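Local coordinates for protein relik capsid n-terminal domain (Oryctolagus cuniculus, PDB 2XGU) that probably forms the outer part of the core shell of an ancient lentivirus, as the N-terminal domain of its capsid protein, at residues A[100-104]-A[123-127]; A[18-22]-A[39-43]; A[1-5]-A[46-51]. All blocks are in the same frame, centred on the assembly; numbering follows the deposited sequence.

Contact 1: residues A[100-104]-A[123-127]; sequences DQIRG and LYRTW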
loop_
_atom_site.group_PDB
_atom_site.type_symbol
_atom_site.label_atom_id
_atom_site.label_comp_id
_atom_site.label_asym_id
_atom_site.label_seq_id
_atom_site.Cartn_x
_atom_site.Cartn_y
_atom_site.Cartn_z
ATOM N N ASP A 100 17.672 -0.016 5.792
ATOM C CA ASP A 100 18.417 1.175 5.359
ATOM C C ASP A 100 18.825 1.014 3.902
ATOM O O ASP A 100 18.665 1.933 3.091
ATOM C CB ASP A 100 19.661 1.397 6.225
ATOM C CG ASP A 100 19.380 2.199 7.497
ATOM O OD1 ASP A 100 18.283 2.772 7.640
ATOM O OD2 ASP A 100 20.289 2.258 8.355
ATOM N N GLN A 101 19.306 -0.175 3.550
ATOM C CA GLN A 101 19.704 -0.467 2.180
ATOM C C GLN A 101 18.511 -0.428 1.223
ATOM O O GLN A 101 18.601 0.098 0.117
ATOM C CB GLN A 101 20.397 -1.835 2.110
ATOM C CG GLN A 101 21.763 -1.856 2.797
ATOM C CD GLN A 101 22.402 -3.232 2.805
ATOM O OE1 GLN A 101 23.537 -3.407 2.352
ATOM N NE2 GLN A 101 21.682 -4.216 3.328
ATOM N N ILE A 102 17.392 -1.002 1.652
ATOM C CA ILE A 102 16.185 -0.976 0.832
ATOM C C ILE A 102 15.735 0.464 0.558
ATOM O O ILE A 102 15.330 0.788 -0.563
ATOM C CB ILE A 102 15.072 -1.846 1.467
ATOM C CG1 ILE A 102 15.448 -3.323 1.375
ATOM C CG2 ILE A 102 13.718 -1.594 0.816
ATOM C CD1 ILE A 102 14.723 -4.190 2.388
ATOM N N ARG A 103 15.857 1.339 1.561
ATOM C CA ARG A 103 15.474 2.752 1.452
ATOM C C ARG A 103 16.523 3.622 0.743
ATOM O O ARG A 103 16.326 4.834 0.597
ATOM C CB ARG A 103 15.215 3.320 2.851
ATOM C CG ARG A 103 14.032 2.707 3.606
ATOM C CD ARG A 103 14.045 3.085 5.091
ATOM N NE ARG A 103 13.751 4.497 5.298
ATOM C CZ ARG A 103 13.853 5.119 6.467
ATOM N NH1 ARG A 103 14.247 4.454 7.547
ATOM N NH2 ARG A 103 13.558 6.407 6.556
ATOM N N GLY A 104 17.636 3.024 0.337
ATOM C CA GLY A 104 18.695 3.727 -0.370
ATOM C C GLY A 104 19.577 4.634 0.476
ATOM O O GLY A 104 20.252 5.527 -0.042
ATOM N N LEU A 123 10.863 -3.194 -3.899
ATOM C CA LEU A 123 10.267 -3.303 -2.569
ATOM C C LEU A 123 10.092 -1.926 -1.926
ATOM O O LEU A 123 9.066 -1.652 -1.283
ATOM C CB LEU A 123 11.126 -4.208 -1.684
ATOM C CG LEU A 123 10.599 -4.399 -0.266
ATOM C CD1 LEU A 123 9.224 -5.050 -0.271
ATOM C CD2 LEU A 123 11.581 -5.231 0.568
ATOM N N TYR A 124 11.073 -1.050 -2.106
ATOM C CA TYR A 124 10.962 0.286 -1.522
ATOM C C TYR A 124 9.813 1.071 -2.159
ATOM O O TYR A 124 9.067 1.771 -1.462
ATOM C CB TYR A 124 12.269 1.072 -1.665
ATOM C CG TYR A 124 12.265 2.427 -0.985
ATOM C CD1 TYR A 124 11.769 2.577 0.303
ATOM C CD2 TYR A 124 12.763 3.548 -1.634
ATOM C CE1 TYR A 124 11.777 3.802 0.947
ATOM C CE2 TYR A 124 12.784 4.785 -1.000
ATOM C CZ TYR A 124 12.280 4.907 0.284
ATOM O OH TYR A 124 12.297 6.127 0.930
ATOM N N ARG A 125 9.694 0.980 -3.480
ATOM C CA ARG A 125 8.579 1.608 -4.177
ATOM C C ARG A 125 7.252 1.101 -3.616
ATOM O O ARG A 125 6.332 1.891 -3.392
ATOM C CB ARG A 125 8.668 1.359 -5.684
ATOM C CG ARG A 125 7.447 1.835 -6.464
ATOM C CD ARG A 125 7.625 1.579 -7.961
ATOM N NE ARG A 125 6.413 1.938 -8.699
ATOM C CZ ARG A 125 5.358 1.142 -8.838
ATOM N NH1 ARG A 125 5.365 -0.084 -8.318
ATOM N NH2 ARG A 125 4.285 1.571 -9.502
ATOM N N THR A 126 7.164 -0.207 -3.382
ATOM C CA THR A 126 5.994 -0.791 -2.744
ATOM C C THR A 126 5.712 -0.180 -1.371
ATOM O O THR A 126 4.583 0.213 -1.087
ATOM C CB THR A 126 6.148 -2.317 -2.649
ATOM O OG1 THR A 126 6.066 -2.865 -3.968
ATOM C CG2 THR A 126 5.064 -2.923 -1.766
ATOM N N TRP A 127 6.737 -0.057 -0.526
ATOM C CA TRP A 127 6.566 0.578 0.784
ATOM C C TRP A 127 6.047 2.016 0.671
ATOM O O TRP A 127 5.138 2.413 1.402
ATOM C CB TRP A 127 7.900 0.619 1.550
ATOM C CG TRP A 127 8.377 -0.715 2.057
ATOM C CD1 TRP A 127 7.755 -1.914 1.927
ATOM C CD2 TRP A 127 9.597 -0.969 2.772
ATOM N NE1 TRP A 127 8.506 -2.912 2.525
ATOM C CE2 TRP A 127 9.644 -2.352 3.043
ATOM C CE3 TRP A 127 10.652 -0.161 3.203
ATOM C CZ2 TRP A 127 10.704 -2.940 3.729
ATOM C CZ3 TRP A 127 11.707 -0.745 3.888
ATOM C CH2 TRP A 127 11.717 -2.119 4.152
HETATM O O HOH W 1 12.705 6.531 3.502
#
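Ile102 and Arg103 lodge against Leu123, Tyr124 and Trp127 on helix 118-134, inside the helical bundle of the retroviral capsid N-terminal domain. The short helix 99-102 stops here. Gly104, with positive phi, closes it in a Schellman motif, and its N bonds back to Gln101 O. The last turn is the bump. The hollow for Ile102 is formed by the Trp127 six-membered ring, Leu123 CD2 and Tyr124 CB. Ile102 fills it with both branches. CG2 stands anti to the backbone N (chi1 of CG1 -70°) and sits over one face of the Trp127 six-membered ring, 4.0 Å from its centroid and off-centre toward the rim. On its other flank it meets Tyr124 CB. The longer arm ends with Ile102 CD1 against Leu123 CD2 at 3.8 Å. Leu123 CG lies over a face of the same indole, so the ring rests on aliphatic groups. Trp80 of helix 63-83 meets Trp127 edge-to-face.

The Tyr124 ring face is a second surface, filled by Arg103. Its CA sits almost exactly over the ring centre, 3.8 Å from the centroid and 8° off the normal. The backbone itself is thus the lid. Arg103 CG touches Tyr124 CE1 and reaches the edge of Trp127. The chain then bends at chi3 (70°), which brings NE to a water at Tyr124 OH. That hydroxyl is also hydrogen-bonded to Asn53 of helix 49-57. No direct hydrogen bond joins the two segments. The water links them instead: it accepts from Arg103 NE at 2.9 Å, in the guanidinium plane, and donates to Tyr124 OH at 2.6 Å.

Contact 2: residues A[18-22]-A[39-43]; sequences LIAAW and YFGVI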
loop_
_atom_site.group_PDB
_atom_site.type_symbol
_atom_site.label_atom_id
_atom_site.label_comp_id
_atom_site.label_asym_id
_atom_site.label_seq_id
_atom_site.Cartn_x
_atom_site.Cartn_y
_atom_site.Cartn_z
ATOM N N LEU A 18 10.444 15.993 -15.413
ATOM C CA LEU A 18 9.642 15.175 -14.521
ATOM C C LEU A 18 9.572 15.750 -13.112
ATOM O O LEU A 18 8.516 15.727 -12.487
ATOM C CB LEU A 18 10.159 13.749 -14.482
ATOM C CG LEU A 18 9.307 12.816 -13.618
ATOM C CD1 LEU A 18 7.835 12.831 -14.036
ATOM C CD2 LEU A 18 9.878 11.402 -13.690
ATOM N N ILE A 19 10.683 16.289 -12.617
ATOM C CA ILE A 19 10.661 16.920 -11.308
ATOM C C ILE A 19 9.635 18.049 -11.316
ATOM O O ILE A 19 8.772 18.131 -10.429
ATOM C CB ILE A 19 12.046 17.446 -10.921
ATOM C CG1 ILE A 19 12.996 16.268 -10.704
ATOM C CG2 ILE A 19 11.960 18.330 -9.671
ATOM C CD1 ILE A 19 14.449 16.673 -10.555
ATOM N N ALA A 20 9.699 18.895 -12.339
ATOM C CA ALA A 20 8.774 20.026 -12.444
ATOM C C ALA A 20 7.329 19.557 -12.547
ATOM O O ALA A 20 6.446 20.145 -11.929
ATOM C CB ALA A 20 9.134 20.919 -13.619
ATOM N N ALA A 21 7.094 18.492 -13.319
ATOM C CA ALA A 21 5.744 17.978 -13.515
ATOM C C ALA A 21 5.158 17.358 -12.234
ATOM O O ALA A 21 3.981 17.567 -11.917
ATOM C CB ALA A 21 5.735 16.973 -14.663
ATOM N N TRP A 22 5.980 16.602 -11.513
ATOM C CA TRP A 22 5.586 16.038 -10.232
ATOM C C TRP A 22 5.246 17.150 -9.239
ATOM O O TRP A 22 4.226 17.088 -8.552
ATOM C CB TRP A 22 6.721 15.176 -9.675
ATOM C CG TRP A 22 6.564 14.829 -8.212
ATOM C CD1 TRP A 22 7.371 15.249 -7.191
ATOM C CD2 TRP A 22 5.537 14.025 -7.606
ATOM N NE1 TRP A 22 6.928 14.742 -5.997
ATOM C CE2 TRP A 22 5.809 13.986 -6.218
ATOM C CE3 TRP A 22 4.438 13.310 -8.103
ATOM C CZ2 TRP A 22 5.005 13.286 -5.312
ATOM C CZ3 TRP A 22 3.637 12.604 -7.193
ATOM C CH2 TRP A 22 3.928 12.606 -5.818
ATOM N N TYR A 39 -0.588 9.012 -9.777
ATOM C CA TYR A 39 0.472 9.647 -10.566
ATOM C C TYR A 39 1.855 9.186 -10.106
ATOM O O TYR A 39 2.698 8.805 -10.932
ATOM C CB TYR A 39 0.339 11.175 -10.450
ATOM C CG TYR A 39 1.251 12.020 -11.332
ATOM C CD1 TYR A 39 0.734 12.700 -12.434
ATOM C CD2 TYR A 39 2.598 12.182 -11.040
ATOM C CE1 TYR A 39 1.535 13.495 -13.235
ATOM C CE2 TYR A 39 3.415 12.991 -11.853
ATOM C CZ TYR A 39 2.869 13.633 -12.937
ATOM O OH TYR A 39 3.655 14.438 -13.735
ATOM N N PHE A 40 2.089 9.185 -8.792
ATOM C CA PHE A 40 3.364 8.690 -8.305
ATOM C C PHE A 40 3.582 7.223 -8.706
ATOM O O PHE A 40 4.695 6.824 -9.087
ATOM C CB PHE A 40 3.475 8.857 -6.783
ATOM C CG PHE A 40 4.858 8.588 -6.256
ATOM C CD1 PHE A 40 5.837 9.567 -6.310
ATOM C CD2 PHE A 40 5.177 7.348 -5.742
ATOM C CE1 PHE A 40 7.115 9.307 -5.830
ATOM C CE2 PHE A 40 6.452 7.086 -5.273
ATOM C CZ PHE A 40 7.409 8.061 -5.321
ATOM N N GLY A 41 2.532 6.402 -8.614
ATOM C CA GLY A 41 2.639 5.009 -9.019
ATOM C C GLY A 41 3.090 4.854 -10.469
ATOM O O GLY A 41 3.953 4.044 -10.774
ATOM N N VAL A 42 2.511 5.649 -11.359
ATOM C CA VAL A 42 2.829 5.599 -12.780
ATOM C C VAL A 42 4.280 6.023 -13.056
ATOM O O VAL A 42 5.027 5.339 -13.769
ATOM C CB VAL A 42 1.830 6.467 -13.604
ATOM C CG1 VAL A 42 2.269 6.572 -15.061
ATOM C CG2 VAL A 42 0.404 5.901 -13.517
ATOM N N ILE A 43 4.701 7.149 -12.485
ATOM C CA ILE A 43 6.022 7.673 -12.833
ATOM C C ILE A 43 7.184 6.908 -12.206
ATOM O O ILE A 43 8.306 6.949 -12.723
ATOM C CB ILE A 43 6.177 9.186 -12.494
ATOM C CG1 ILE A 43 6.162 9.422 -10.986
ATOM C CG2 ILE A 43 5.112 10.009 -13.218
ATOM C CD1 ILE A 43 6.532 10.851 -10.615
#
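This is an apolar contact between two nearly antiparallel helices, where Trp22 meets Tyr39, Phe40 and Ile43. Helix 16-29 and helix 34-43 follow each other in the chain. Their short segments run at 165° with axes 12.1 Å apart. That spacing is wide, and large side chains bridge it.

Trp22 does most of the bridging. Its CG is anti to the backbone N (chi1 165°), and the six-membered ring reaches across to helix 34-43. Phe40 CD1 lies over one face of the indole, 3.6 Å from Trp22 CH2 and offset toward the rim. The two ring planes are 59° apart, so the pair is oblique. Tyr39 meets the indole differently: its CD2 lies in the indole plane, 3.6 Å from Trp22 CE3. Farther along, the Tyr39 ring carries its hydroxyl to the other helix, with OH 3.4 Å from Ala21 CB.

Ile43 closes the other end. Its CD1 lies 4.1 Å from Trp22 CE3, and its CG2 lies 4.0 Å from Leu18 CD1. The indole nitrogen turns away from this patch to Thr59 OG1. Phe40 also packs on Val128, Leu129 and Leu132 of helix 118-134, which joins the pair to the main bundle. Such an antiparallel helical hairpin at the start of the bundle belongs to the retroviral capsid N-terminal domain.

Contact 3: residues A[1-5]-A[46-51]; sequences PIMLR and NFTSVD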
loop_
_atom_site.group_PDB
_atom_site.type_symbol
_atom_site.label_atom_id
_atom_site.label_comp_id
_atom_site.label_asym_id
_atom_site.label_seq_id
_atom_site.Cartn_x
_atom_site.Cartn_y
_atom_site.Cartn_z
ATOM N N PRO A 1 15.933 6.705 -12.998
ATOM C CA PRO A 1 15.268 5.465 -13.420
ATOM C C PRO A 1 16.183 4.572 -14.244
ATOM O O PRO A 1 17.165 5.053 -14.832
ATOM C CB PRO A 1 14.108 5.965 -14.302
ATOM C CG PRO A 1 14.312 7.456 -14.456
ATOM C CD PRO A 1 15.093 7.883 -13.253
ATOM N N ILE A 2 15.851 3.281 -14.277
ATOM C CA ILE A 2 16.509 2.293 -15.124
ATOM C C ILE A 2 15.664 2.109 -16.368
ATOM O O ILE A 2 14.440 1.974 -16.296
ATOM C CB ILE A 2 16.683 0.953 -14.388
ATOM C CG1 ILE A 2 17.586 1.148 -13.158
ATOM C CG2 ILE A 2 17.241 -0.120 -15.326
ATOM C CD1 ILE A 2 17.796 -0.096 -12.357
ATOM N N MET A 3 16.304 2.131 -17.524
ATOM C CA MET A 3 15.569 1.988 -18.770
ATOM C C MET A 3 16.361 1.149 -19.747
ATOM O O MET A 3 17.577 1.042 -19.642
ATOM C CB MET A 3 15.282 3.359 -19.378
ATOM C CG MET A 3 16.512 4.239 -19.484
ATOM S SD MET A 3 16.105 5.994 -19.492
ATOM C CE MET A 3 15.356 6.157 -17.877
ATOM N N LEU A 4 15.655 0.522 -20.681
ATOM C CA LEU A 4 16.318 -0.191 -21.761
ATOM C C LEU A 4 16.648 0.782 -22.886
ATOM O O LEU A 4 15.780 1.513 -23.376
ATOM C CB LEU A 4 15.453 -1.339 -22.286
ATOM C CG LEU A 4 15.111 -2.423 -21.264
ATOM C CD1 LEU A 4 14.089 -3.398 -21.851
ATOM C CD2 LEU A 4 16.358 -3.175 -20.789
ATOM N N ARG A 5 17.913 0.799 -23.284
ATOM C CA ARG A 5 18.374 1.636 -24.379
ATOM C C ARG A 5 19.354 0.850 -25.230
ATOM O O ARG A 5 20.393 0.405 -24.743
ATOM C CB ARG A 5 19.047 2.915 -23.864
ATOM C CG ARG A 5 18.084 3.986 -23.375
ATOM C CD ARG A 5 18.702 5.372 -23.525
ATOM N N ASN A 46 10.378 1.541 -12.164
ATOM C CA ASN A 46 11.799 1.407 -12.478
ATOM C C ASN A 46 12.697 2.452 -11.808
ATOM O O ASN A 46 13.890 2.527 -12.095
ATOM C CB ASN A 46 12.021 1.389 -13.990
ATOM C CG ASN A 46 11.214 0.303 -14.683
ATOM O OD1 ASN A 46 10.956 -0.755 -14.107
ATOM N ND2 ASN A 46 10.815 0.560 -15.919
ATOM N N PHE A 47 12.134 3.253 -10.914
ATOM C CA PHE A 47 12.955 4.176 -10.116
ATOM C C PHE A 47 13.841 3.402 -9.150
ATOM O O PHE A 47 13.420 2.388 -8.585
ATOM C CB PHE A 47 12.073 5.115 -9.286
ATOM C CG PHE A 47 11.666 6.381 -9.991
ATOM C CD1 PHE A 47 11.566 6.441 -11.370
ATOM C CD2 PHE A 47 11.378 7.521 -9.245
ATOM C CE1 PHE A 47 11.185 7.632 -12.003
ATOM C CE2 PHE A 47 11.004 8.703 -9.873
ATOM C CZ PHE A 47 10.910 8.749 -11.246
ATOM N N THR A 48 15.046 3.907 -8.894
ATOM C CA THR A 48 15.829 3.381 -7.776
ATOM C C THR A 48 15.353 4.033 -6.472
ATOM O O THR A 48 14.548 4.970 -6.478
ATOM C CB THR A 48 17.324 3.702 -7.936
ATOM O OG1 THR A 48 17.529 5.109 -7.715
ATOM C CG2 THR A 48 17.812 3.327 -9.325
ATOM N N SER A 49 15.832 3.532 -5.338
ATOM C CA SER A 49 15.473 4.128 -4.064
ATOM C C SER A 49 15.983 5.573 -3.973
ATOM O O SER A 49 15.325 6.442 -3.388
ATOM C CB SER A 49 15.975 3.254 -2.908
ATOM O OG SER A 49 15.430 1.947 -3.038
ATOM N N VAL A 50 17.143 5.834 -4.564
ATOM C CA VAL A 50 17.674 7.201 -4.604
ATOM C C VAL A 50 16.763 8.142 -5.419
ATOM O O VAL A 50 16.503 9.278 -5.006
ATOM C CB VAL A 50 19.117 7.230 -5.148
ATOM C CG1 VAL A 50 19.580 8.667 -5.374
ATOM C CG2 VAL A 50 20.064 6.514 -4.165
ATOM N N ASP A 51 16.281 7.674 -6.566
ATOM C CA ASP A 51 15.322 8.422 -7.369
ATOM C C ASP A 51 14.051 8.742 -6.563
ATOM O O ASP A 51 13.517 9.846 -6.640
ATOM C CB ASP A 51 14.887 7.604 -8.590
ATOM C CG ASP A 51 16.012 7.337 -9.576
ATOM O OD1 ASP A 51 16.966 8.126 -9.667
ATOM O OD2 ASP A 51 15.924 6.319 -10.313
HETATM O O HOH W 2 12.205 1.884 -17.801
#
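The N-terminal beta-hairpin of the capsid domain meets the start of helix 49-57 through Pro1 and Asp51. The Pro1 nitrogen forms a salt bridge to Asp51 OD2 at 2.7 Å. The pair is as in other mature retroviral capsids, where proteolytic release of the terminal proline is thought to let the hairpin fold.

Asp51 CG is anti to its carbonyl carbon (chi1 -65°), which turns the carboxylate back toward Thr48 and Pro1. The same carboxylate oxygen has a second partner. Thr48 N donates to Asp51 OD2 at 2.9 Å, from above the carboxylate plane. Asp51 N in turn donates to Thr48 OG1 at 3.1 Å, completing a capping box. Asp51 OD1 goes to Tyr11 on the other hairpin strand.

Pro1 also packs against an aromatic ring, with its CB 3.9 Å from Phe47 CD1. The two side chains lie side by side and point the same way. One step on, Ile2 N donates to Asn46 O at 3.0 Å and 165°.

Asp51 OD2 thus serves the terminal amine and the helix cap together. The positive amine and the helix N terminus would probably both stabilise a negative carboxylate.

Overall arrangement
From the N terminus, strand 2-5 leads through strand 8-11 into helix 16-29. Contact 2 then closes a short loop, packing that helix against helix 34-43. Contact 3 closes next, where the chain returns to Pro1 at the start of helix 49-57. Contact 2 is therefore nested inside contact 3. Contact 1 follows in series and sets helix 99-102 against helix 118-134. The three also touch. Ser49 CB packs on the backbone of Arg103 and Gly104, joining contacts 3 and 1. Phe47 packs on Leu18, joining contacts 3 and 2. Arg125 NH2 probably bonds to Gly41 O, joining contacts 1 and 2.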